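Local coordinates for tail fiber protein (Acinetobacter phage AM24, PDB 5W5P), which probably serves as the trimeric tailspike with which the phage recognises, and may cleave, the capsular polysaccharide of Acinetobacter baumannii, at residues E475-L484 / S615-T623; Y380-F391 / T413-V424. All blocks are in the same frame, centred on the assembly; numbering follows the deposited sequence.

The two contacts follow one another along the chain and lie in different parts of the spike. Interaction 2 (380-391 with 413-424) joins successive turns near the C-terminal end of the parallel beta-helix, whereas interaction 1 (475-484 with 615-623) fastens the last residues of the chain into the antiparallel domain beyond it. Their centres are about 41 Å apart and their nearest atoms about 20 Å, so they do not touch. The stretch around residues 438-441 relates them indirectly: Arg439 and His440 pack on interaction 2 within their own chain, while Arg438 and Gln441 of the second subunit pack against interaction 1.

Interaction 1 of 2, residues E475-L484 / S615-T623; sequences EIDTNLISNL and SVAGQIYPT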
loop_
_atom_site.group_PDB
_atom_site.type_symbol
_atom_site.label_atom_id
_atom_site.label_comp_id
_atom_site.label_asym_id
_atom_site.label_seq_id
_atom_site.Cartn_x
_atom_site.Cartn_y
_atom_site.Cartn_z
ATOM N N GLU A 475 -24.520 6.319 -36.682
ATOM C CA GLU A 475 -23.515 7.118 -37.369
ATOM C C GLU A 475 -22.170 6.873 -36.704
ATOM O O GLU A 475 -22.021 7.091 -35.498
ATOM C CB GLU A 475 -23.887 8.600 -37.335
ATOM C CG GLU A 475 -22.831 9.518 -37.924
ATOM C CD GLU A 475 -23.182 10.981 -37.760
ATOM O OE1 GLU A 475 -22.550 11.658 -36.922
ATOM O OE2 GLU A 475 -24.092 11.458 -38.467
ATOM N N ILE A 476 -21.203 6.408 -37.483
ATOM C CA ILE A 476 -19.845 6.209 -37.005
ATOM C C ILE A 476 -18.934 7.175 -37.749
ATOM O O ILE A 476 -19.262 7.672 -38.831
ATOM C CB ILE A 476 -19.373 4.752 -37.184
ATOM C CG1 ILE A 476 -19.239 4.413 -38.668
ATOM C CG2 ILE A 476 -20.335 3.787 -36.494
ATOM C CD1 ILE A 476 -18.867 2.973 -38.929
ATOM N N ASP A 477 -17.773 7.449 -37.156
ATOM C CA ASP A 477 -16.819 8.388 -37.733
ATOM C C ASP A 477 -15.444 7.748 -37.836
ATOM O O ASP A 477 -15.044 6.958 -36.976
ATOM C CB ASP A 477 -16.734 9.677 -36.907
ATOM C CG ASP A 477 -16.374 10.886 -37.751
ATOM O OD1 ASP A 477 -15.653 10.723 -38.758
ATOM O OD2 ASP A 477 -16.820 12.001 -37.408
ATOM N N THR A 478 -14.723 8.099 -38.901
ATOM C CA THR A 478 -13.378 7.596 -39.151
ATOM C C THR A 478 -12.325 8.696 -39.081
ATOM O O THR A 478 -11.156 8.442 -39.399
ATOM C CB THR A 478 -13.314 6.908 -40.519
ATOM O OG1 THR A 478 -13.481 7.883 -41.558
ATOM C CG2 THR A 478 -14.406 5.856 -40.641
ATOM N N ASN A 479 -12.711 9.906 -38.667
ATOM C CA ASN A 479 -11.806 11.049 -38.744
ATOM C C ASN A 479 -10.575 10.858 -37.864
ATOM O O ASN A 479 -9.480 11.311 -38.213
ATOM C CB ASN A 479 -12.549 12.329 -38.359
ATOM C CG ASN A 479 -12.970 12.350 -36.897
ATOM O OD1 ASN A 479 -13.484 11.362 -36.372
ATOM N ND2 ASN A 479 -12.749 13.479 -36.229
ATOM N N LEU A 480 -10.733 10.195 -36.720
ATOM C CA LEU A 480 -9.589 9.956 -35.848
ATOM C C LEU A 480 -8.727 8.799 -36.343
ATOM O O LEU A 480 -7.521 8.781 -36.079
ATOM C CB LEU A 480 -10.070 9.713 -34.417
ATOM C CG LEU A 480 -10.867 10.899 -33.867
ATOM C CD1 LEU A 480 -11.282 10.670 -32.435
ATOM C CD2 LEU A 480 -10.077 12.197 -33.997
ATOM N N ILE A 481 -9.316 7.838 -37.061
ATOM C CA ILE A 481 -8.515 6.817 -37.730
ATOM C C ILE A 481 -7.587 7.464 -38.749
ATOM O O ILE A 481 -6.387 7.166 -38.801
ATOM C CB ILE A 481 -9.418 5.762 -38.391
ATOM C CG1 ILE A 481 -10.295 5.066 -37.351
ATOM C CG2 ILE A 481 -8.579 4.736 -39.132
ATOM C CD1 ILE A 481 -11.187 3.991 -37.951
ATOM N N SER A 482 -8.132 8.360 -39.579
ATOM C CA SER A 482 -7.318 9.073 -40.557
ATOM C C SER A 482 -6.261 9.956 -39.904
ATOM O O SER A 482 -5.235 10.238 -40.532
ATOM C CB SER A 482 -8.207 9.925 -41.463
ATOM O OG SER A 482 -9.169 9.125 -42.127
ATOM N N ASN A 483 -6.484 10.389 -38.660
ATOM C CA ASN A 483 -5.533 11.264 -37.986
ATOM C C ASN A 483 -4.278 10.530 -37.530
ATOM O O ASN A 483 -3.254 11.178 -37.295
ATOM C CB ASN A 483 -6.203 11.939 -36.790
ATOM C CG ASN A 483 -6.719 13.326 -37.118
ATOM O OD1 ASN A 483 -6.306 14.313 -36.505
ATOM N ND2 ASN A 483 -7.617 13.411 -38.097
ATOM N N LEU A 484 -4.330 9.204 -37.395
ATOM C CA LEU A 484 -3.163 8.445 -36.963
ATOM C C LEU A 484 -2.015 8.612 -37.952
ATOM O O LEU A 484 -2.219 8.728 -39.164
ATOM C CB LEU A 484 -3.512 6.964 -36.815
ATOM C CG LEU A 484 -4.645 6.659 -35.836
ATOM C CD1 LEU A 484 -4.903 5.161 -35.760
ATOM C CD2 LEU A 484 -4.324 7.224 -34.466
ATOM N N SER A 615 -1.445 -1.378 -33.322
ATOM C CA SER A 615 -2.661 -0.793 -32.773
ATOM C C SER A 615 -3.255 -1.707 -31.708
ATOM O O SER A 615 -3.458 -2.903 -31.941
ATOM C CB SER A 615 -3.680 -0.542 -33.885
ATOM O OG SER A 615 -4.916 -0.091 -33.352
ATOM N N VAL A 616 -3.528 -1.143 -30.533
ATOM C CA VAL A 616 -4.214 -1.873 -29.478
ATOM C C VAL A 616 -5.660 -1.424 -29.302
ATOM O O VAL A 616 -6.454 -2.175 -28.713
ATOM C CB VAL A 616 -3.453 -1.776 -28.138
ATOM C CG1 VAL A 616 -2.198 -2.638 -28.184
ATOM C CG2 VAL A 616 -3.105 -0.332 -27.822
ATOM N N ALA A 617 -6.032 -0.243 -29.798
ATOM C CA ALA A 617 -7.412 0.237 -29.749
ATOM C C ALA A 617 -7.774 0.863 -31.093
ATOM O O ALA A 617 -7.292 1.953 -31.421
ATOM C CB ALA A 617 -7.606 1.243 -28.617
ATOM N N GLY A 618 -8.636 0.193 -31.857
ATOM C CA GLY A 618 -9.148 0.763 -33.089
ATOM C C GLY A 618 -9.908 2.057 -32.867
ATOM O O GLY A 618 -10.760 2.148 -31.980
ATOM N N GLN A 619 -9.621 3.070 -33.679
ATOM C CA GLN A 619 -10.144 4.409 -33.452
ATOM C C GLN A 619 -11.471 4.671 -34.172
ATOM O O GLN A 619 -11.876 5.833 -34.294
ATOM C CB GLN A 619 -9.098 5.452 -33.856
ATOM C CG GLN A 619 -7.915 5.537 -32.896
ATOM C CD GLN A 619 -8.339 5.608 -31.432
ATOM O OE1 GLN A 619 -8.773 6.655 -30.941
ATOM N NE2 GLN A 619 -8.209 4.490 -30.730
ATOM N N ILE A 620 -12.150 3.627 -34.658
ATOM C CA ILE A 620 -13.543 3.778 -35.066
ATOM C C ILE A 620 -14.403 3.946 -33.818
ATOM O O ILE A 620 -14.126 3.350 -32.767
ATOM C CB ILE A 620 -14.005 2.576 -35.911
ATOM C CG1 ILE A 620 -15.368 2.854 -36.552
ATOM C CG2 ILE A 620 -14.076 1.302 -35.075
ATOM C CD1 ILE A 620 -15.275 3.601 -37.867
ATOM N N TYR A 621 -15.442 4.776 -33.915
ATOM C CA TYR A 621 -16.271 5.065 -32.752
ATOM C C TYR A 621 -17.647 5.513 -33.218
ATOM O O TYR A 621 -17.772 6.079 -34.310
ATOM C CB TYR A 621 -15.630 6.144 -31.860
ATOM C CG TYR A 621 -15.536 7.512 -32.496
ATOM C CD1 TYR A 621 -14.470 7.839 -33.320
ATOM C CD2 TYR A 621 -16.509 8.479 -32.271
ATOM C CE1 TYR A 621 -14.371 9.089 -33.902
ATOM C CE2 TYR A 621 -16.423 9.732 -32.855
ATOM C CZ TYR A 621 -15.349 10.032 -33.668
ATOM O OH TYR A 621 -15.249 11.276 -34.250
ATOM N N PRO A 622 -18.691 5.281 -32.419
ATOM C CA PRO A 622 -20.026 5.773 -32.772
ATOM C C PRO A 622 -20.234 7.198 -32.288
ATOM O O PRO A 622 -19.765 7.597 -31.221
ATOM C CB PRO A 622 -20.950 4.797 -32.032
ATOM C CG PRO A 622 -20.170 4.431 -30.803
ATOM C CD PRO A 622 -18.701 4.509 -31.163
ATOM N N THR A 623 -20.948 7.978 -33.094
ATOM C CA THR A 623 -21.182 9.385 -32.785
ATOM C C THR A 623 -22.471 9.572 -31.997
ATOM O O THR A 623 -23.240 8.630 -31.813
ATOM C CB THR A 623 -21.252 10.240 -34.055
ATOM O OG1 THR A 623 -22.493 9.992 -34.727
ATOM C CG2 THR A 623 -20.101 9.903 -34.982
ATOM O OXT THR A 623 -22.766 10.670 -31.526
HETATM O O HOH W 1 -12.206 7.526 -36.127
HETATM O O HOH W 2 -17.560 13.048 -34.843
#
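The carbonyl O of Glu475 receives the backbone N of Thr623 at 2.8 Å, nearly straight (N-H...O 173°). Thr623 OG1 lies near the same O and, at 2.8 Å, Glu475 OE1; its one proton may serve either, and the extended Glu475 chain, CG opposite the backbone N (chi1 175°), brings the carboxylate to it. A threonine suits this end: its hydroxyl reaches the acceptors while CG2 stays against Glu475 and touches Asp477 CB. Two residues along the antiparallel pairing, past the non-hydrogen-bonded pair Ile476-Pro622, Asp477 N donates to Tyr621 O at 3.2 Å. Their side chains run alongside, planes 24° apart, and a water donates to both Asp477 OD2 and Tyr621 OH. Asp477 OD1 accepts from Asn479 N, forming an Asx turn, and also bonds Thr576. Another water donates to Asp477 O and Gln619 O and accepts from Ile481 N, while Ile481 CG1 packs on Gln619 CB at 3.7 Å. On the face of Ile476, its CD1 meets Ile620 CD1 at 3.8 Å. Strand 470-477 runs between 621-622 and strand 577-582, with Ile476 backbone-bonded to Tyr578; strand 451-461 flanks Tyr621 and Pro622, and Arg438 of the second subunit packs on Leu480 and Tyr621.

Interaction 2 of 2, residues Y380-F391 / T413-V424; sequences YKADVNYADVKF and TNAYRMWSEGQV
Tyr416 leans over the type I beta turn from Asp383 to Tyr386. Its CB lies 3.2 Å from Asp383 O, and chi1 of -167° swings the ring away from its own backbone N and out along the turn. CD1 has Lys381 O beside it at the ring edge. CD2 lies 3.5 Å from Val384 CA, which sits over one ring face, offset toward the rim, in a CH-pi contact, and CZ and OH finish beside Val384 CG1, 3.8 Å from each. A tyrosine fits here because its flat face can lie against the Val384 backbone and its outer end against CG1; Arg439 adds a cation-pi contact. Beyond, the two segments run in the same direction as neighbouring turns of the parallel beta-helix, bridged at Val389 and Trp419: Val389 N donates to Met418 O (2.9 Å) and Ser420 N to Val389 O. Asp388, buried, points toward 413-424 and is held at both oxygens: Thr413 OG1 donates to the syn lone pair of OD2, and Tyr386 OH to OD1 from the anti side. This double grip probably fixes the carboxylate's rotation. Farther along, Phe391 N donates to Ser420 OG, and Phe391 CZ, at the ring edge, meets Val424 CG2.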
loop_
_atom_site.group_PDB
_atom_site.type_symbol
_atom_site.label_atom_id
_atom_site.label_comp_id
_atom_site.label_asym_id
_atom_site.label_seq_id
_atom_site.Cartn_x
_atom_site.Cartn_y
_atom_site.Cartn_z
ATOM N N TYR A 380 12.928 -24.379 -9.247
ATOM C CA TYR A 380 11.483 -24.264 -9.390
ATOM C C TYR A 380 11.063 -23.592 -10.688
ATOM O O TYR A 380 9.871 -23.340 -10.887
ATOM C CB TYR A 380 10.902 -23.533 -8.179
ATOM C CG TYR A 380 11.266 -24.254 -6.914
ATOM C CD1 TYR A 380 10.691 -25.482 -6.613
ATOM C CD2 TYR A 380 12.216 -23.740 -6.046
ATOM C CE1 TYR A 380 11.032 -26.167 -5.475
ATOM C CE2 TYR A 380 12.564 -24.421 -4.899
ATOM C CZ TYR A 380 11.968 -25.640 -4.621
ATOM O OH TYR A 380 12.306 -26.327 -3.478
ATOM N N LYS A 381 12.011 -23.311 -11.582
ATOM C CA LYS A 381 11.644 -22.799 -12.895
ATOM C C LYS A 381 10.965 -23.865 -13.748
ATOM O O LYS A 381 10.039 -23.546 -14.501
ATOM C CB LYS A 381 12.882 -22.249 -13.605
ATOM C CG LYS A 381 13.437 -20.992 -12.957
ATOM C CD LYS A 381 14.732 -20.563 -13.609
ATOM C CE LYS A 381 15.292 -19.318 -12.942
ATOM N NZ LYS A 381 16.605 -18.947 -13.537
ATOM N N ALA A 382 11.388 -25.127 -13.627
ATOM C CA ALA A 382 10.868 -26.220 -14.446
ATOM C C ALA A 382 10.136 -27.285 -13.633
ATOM O O ALA A 382 9.822 -28.354 -14.172
ATOM C CB ALA A 382 12.002 -26.870 -15.240
ATOM N N ASP A 383 9.861 -27.026 -12.359
ATOM C CA ASP A 383 9.148 -27.963 -11.497
ATOM C C ASP A 383 7.652 -27.835 -11.759
ATOM O O ASP A 383 7.024 -26.864 -11.321
ATOM C CB ASP A 383 9.480 -27.670 -10.035
ATOM C CG ASP A 383 8.993 -28.750 -9.083
ATOM O OD1 ASP A 383 8.065 -29.508 -9.441
ATOM O OD2 ASP A 383 9.534 -28.828 -7.959
ATOM N N VAL A 384 7.072 -28.824 -12.452
ATOM C CA VAL A 384 5.658 -28.760 -12.823
ATOM C C VAL A 384 4.748 -28.762 -11.604
ATOM O O VAL A 384 3.580 -28.373 -11.708
ATOM C CB VAL A 384 5.274 -29.914 -13.783
ATOM C CG1 VAL A 384 6.236 -29.981 -14.959
ATOM C CG2 VAL A 384 5.215 -31.253 -13.052
ATOM N N ASN A 385 5.253 -29.179 -10.443
ATOM C CA ASN A 385 4.453 -29.203 -9.227
ATOM C C ASN A 385 4.608 -27.943 -8.395
ATOM O O ASN A 385 4.061 -27.880 -7.291
ATOM C CB ASN A 385 4.805 -30.428 -8.383
ATOM C CG ASN A 385 4.163 -31.696 -8.914
ATOM O OD1 ASN A 385 2.940 -31.813 -8.943
ATOM N ND2 ASN A 385 4.986 -32.644 -9.351
ATOM N N TYR A 386 5.323 -26.938 -8.896
ATOM C CA TYR A 386 5.535 -25.693 -8.169
ATOM C C TYR A 386 4.594 -24.606 -8.673
ATOM O O TYR A 386 4.348 -24.485 -9.877
ATOM C CB TYR A 386 6.986 -25.209 -8.305
ATOM C CG TYR A 386 7.215 -23.883 -7.608
ATOM C CD1 TYR A 386 7.610 -23.841 -6.278
ATOM C CD2 TYR A 386 7.006 -22.679 -8.266
ATOM C CE1 TYR A 386 7.798 -22.636 -5.625
ATOM C CE2 TYR A 386 7.186 -21.474 -7.621
ATOM C CZ TYR A 386 7.585 -21.457 -6.301
ATOM O OH TYR A 386 7.764 -20.252 -5.662
ATOM N N ALA A 387 4.084 -23.802 -7.741
ATOM C CA ALA A 387 3.396 -22.561 -8.064
ATOM C C ALA A 387 3.706 -21.559 -6.964
ATOM O O ALA A 387 3.790 -21.935 -5.796
ATOM C CB ALA A 387 1.883 -22.759 -8.196
ATOM N N ASP A 388 3.883 -20.289 -7.339
ATOM C CA ASP A 388 4.222 -19.274 -6.343
ATOM C C ASP A 388 3.165 -19.198 -5.244
ATOM O O ASP A 388 3.503 -19.096 -4.059
ATOM C CB ASP A 388 4.403 -17.908 -7.011
ATOM C CG ASP A 388 5.677 -17.824 -7.842
ATOM O OD1 ASP A 388 6.753 -18.214 -7.341
ATOM O OD2 ASP A 388 5.603 -17.358 -9.000
ATOM N N VAL A 389 1.886 -19.263 -5.612
ATOM C CA VAL A 389 0.768 -19.179 -4.670
ATOM C C VAL A 389 -0.115 -20.403 -4.894
ATOM O O VAL A 389 -0.728 -20.541 -5.960
ATOM C CB VAL A 389 -0.039 -17.884 -4.848
ATOM C CG1 VAL A 389 -1.149 -17.787 -3.807
ATOM C CG2 VAL A 389 0.878 -16.659 -4.794
ATOM N N LYS A 390 -0.189 -21.286 -3.900
ATOM C CA LYS A 390 -0.921 -22.546 -4.012
ATOM C C LYS A 390 -2.223 -22.487 -3.223
ATOM O O LYS A 390 -2.224 -22.119 -2.040
ATOM C CB LYS A 390 -0.076 -23.722 -3.521
ATOM C CG LYS A 390 0.614 -24.473 -4.635
ATOM C CD LYS A 390 1.319 -25.713 -4.126
ATOM C CE LYS A 390 2.142 -26.340 -5.234
ATOM N NZ LYS A 390 3.034 -27.404 -4.730
ATOM N N PHE A 391 -3.318 -22.876 -3.871
ATOM C CA PHE A 391 -4.638 -22.894 -3.254
ATOM C C PHE A 391 -5.603 -23.604 -4.197
ATOM O O PHE A 391 -5.301 -23.837 -5.372
ATOM C CB PHE A 391 -5.134 -21.477 -2.935
ATOM C CG PHE A 391 -5.296 -20.598 -4.146
ATOM C CD1 PHE A 391 -4.233 -19.853 -4.627
ATOM C CD2 PHE A 391 -6.518 -20.509 -4.798
ATOM C CE1 PHE A 391 -4.385 -19.039 -5.741
ATOM C CE2 PHE A 391 -6.676 -19.699 -5.910
ATOM C CZ PHE A 391 -5.609 -18.963 -6.381
ATOM N N THR A 413 7.041 -13.198 -12.387
ATOM C CA THR A 413 7.592 -14.476 -11.965
ATOM C C THR A 413 8.454 -15.047 -13.082
ATOM O O THR A 413 8.343 -14.656 -14.245
ATOM C CB THR A 413 6.492 -15.482 -11.583
ATOM O OG1 THR A 413 7.072 -16.597 -10.895
ATOM C CG2 THR A 413 5.756 -15.985 -12.827
ATOM N N ASN A 414 9.343 -15.966 -12.701
ATOM C CA ASN A 414 10.065 -16.795 -13.655
ATOM C C ASN A 414 10.005 -18.258 -13.240
ATOM O O ASN A 414 10.828 -19.064 -13.685
ATOM C CB ASN A 414 11.517 -16.331 -13.820
ATOM C CG ASN A 414 12.332 -16.457 -12.540
ATOM O OD1 ASN A 414 11.799 -16.719 -11.461
ATOM N ND2 ASN A 414 13.637 -16.253 -12.660
ATOM N N ALA A 415 9.051 -18.604 -12.385
ATOM C CA ALA A 415 8.850 -19.969 -11.943
ATOM C C ALA A 415 7.957 -20.700 -12.942
ATOM O O ALA A 415 7.459 -20.121 -13.911
ATOM C CB ALA A 415 8.250 -19.984 -10.539
ATOM N N TYR A 416 7.752 -21.996 -12.711
ATOM C CA TYR A 416 6.876 -22.751 -13.595
ATOM C C TYR A 416 5.470 -22.162 -13.605
ATOM O O TYR A 416 4.865 -21.995 -14.672
ATOM C CB TYR A 416 6.842 -24.220 -13.186
ATOM C CG TYR A 416 6.214 -25.084 -14.246
ATOM C CD1 TYR A 416 6.916 -25.420 -15.395
ATOM C CD2 TYR A 416 4.912 -25.544 -14.115
ATOM C CE1 TYR A 416 6.342 -26.201 -16.382
ATOM C CE2 TYR A 416 4.329 -26.324 -15.100
ATOM C CZ TYR A 416 5.051 -26.648 -16.229
ATOM O OH TYR A 416 4.484 -27.425 -17.209
ATOM N N ARG A 417 4.946 -21.816 -12.432
ATOM C CA ARG A 417 3.615 -21.241 -12.334
ATOM C C ARG A 417 3.594 -20.178 -11.248
ATOM O O ARG A 417 4.345 -20.243 -10.269
ATOM C CB ARG A 417 2.563 -22.310 -12.034
ATOM C CG ARG A 417 1.989 -22.978 -13.276
ATOM C CD ARG A 417 0.760 -23.799 -12.931
ATOM N NE ARG A 417 0.179 -24.428 -14.109
ATOM C CZ ARG A 417 0.443 -25.669 -14.504
ATOM N NH1 ARG A 417 1.284 -26.427 -13.809
ATOM N NH2 ARG A 417 -0.135 -26.149 -15.592
HETATM N N MSE A 418 2.712 -19.203 -11.428
HETATM C CA MSE A 418 2.507 -18.184 -10.414
HETATM C C MSE A 418 1.402 -18.596 -9.440
HETATM O O MSE A 418 1.422 -18.201 -8.270
HETATM C CB MSE A 418 2.174 -16.844 -11.060
HETATM C CG MSE A 418 2.312 -15.672 -10.104
HETATM SE SE MSE A 418 1.639 -14.015 -10.862
HETATM C CE MSE A 418 3.002 -13.742 -12.236
ATOM N N TRP A 419 0.449 -19.396 -9.922
ATOM C CA TRP A 419 -0.648 -19.867 -9.088
ATOM C C TRP A 419 -1.092 -21.243 -9.571
ATOM O O TRP A 419 -0.748 -21.681 -10.672
ATOM C CB TRP A 419 -1.819 -18.874 -9.088
ATOM C CG TRP A 419 -2.428 -18.630 -10.439
ATOM C CD1 TRP A 419 -3.313 -19.435 -11.096
ATOM C CD2 TRP A 419 -2.204 -17.502 -11.295
ATOM N NE1 TRP A 419 -3.652 -18.880 -12.302
ATOM C CE2 TRP A 419 -2.983 -17.693 -12.450
ATOM C CE3 TRP A 419 -1.418 -16.351 -11.195
ATOM C CZ2 TRP A 419 -2.999 -16.778 -13.500
ATOM C CZ3 TRP A 419 -1.433 -15.447 -12.238
ATOM C CH2 TRP A 419 -2.220 -15.663 -13.373
ATOM N N SER A 420 -1.858 -21.926 -8.720
ATOM C CA SER A 420 -2.402 -23.230 -9.083
ATOM C C SER A 420 -3.271 -23.107 -10.328
ATOM O O SER A 420 -4.150 -22.243 -10.401
ATOM C CB SER A 420 -3.220 -23.807 -7.927
ATOM O OG SER A 420 -2.424 -24.022 -6.778
ATOM N N GLU A 421 -3.024 -23.979 -11.303
ATOM C CA GLU A 421 -3.710 -23.888 -12.586
ATOM C C GLU A 421 -5.222 -23.962 -12.402
ATOM O O GLU A 421 -5.730 -24.748 -11.597
ATOM C CB GLU A 421 -3.235 -25.001 -13.526
ATOM C CG GLU A 421 -3.480 -26.413 -13.003
ATOM C CD GLU A 421 -2.214 -27.089 -12.496
ATOM O OE1 GLU A 421 -1.759 -28.059 -13.145
ATOM O OE2 GLU A 421 -1.676 -26.655 -11.450
ATOM N N GLY A 422 -5.935 -23.110 -13.140
ATOM C CA GLY A 422 -7.382 -23.116 -13.171
ATOM C C GLY A 422 -8.077 -22.537 -11.958
ATOM O O GLY A 422 -9.311 -22.539 -11.922
ATOM N N GLN A 423 -7.340 -22.038 -10.969
ATOM C CA GLN A 423 -7.937 -21.556 -9.730
ATOM C C GLN A 423 -8.083 -20.042 -9.687
ATOM O O GLN A 423 -8.569 -19.508 -8.686
ATOM C CB GLN A 423 -7.111 -22.027 -8.530
ATOM C CG GLN A 423 -6.870 -23.522 -8.493
ATOM C CD GLN A 423 -8.140 -24.327 -8.689
ATOM O OE1 GLN A 423 -9.021 -24.342 -7.827
ATOM N NE2 GLN A 423 -8.238 -25.011 -9.825
ATOM N N VAL A 424 -7.670 -19.343 -10.741
ATOM C CA VAL A 424 -7.747 -17.891 -10.823
ATOM C C VAL A 424 -8.600 -17.527 -12.026
ATOM O O VAL A 424 -8.467 -18.125 -13.101
ATOM C CB VAL A 424 -6.348 -17.249 -10.931
ATOM C CG1 VAL A 424 -6.453 -15.803 -11.391
ATOM C CG2 VAL A 424 -5.624 -17.339 -9.600
HETATM O O HOH W 3 2.452 -26.230 -10.992
HETATM O O HOH W 4 1.257 -29.634 -12.593
#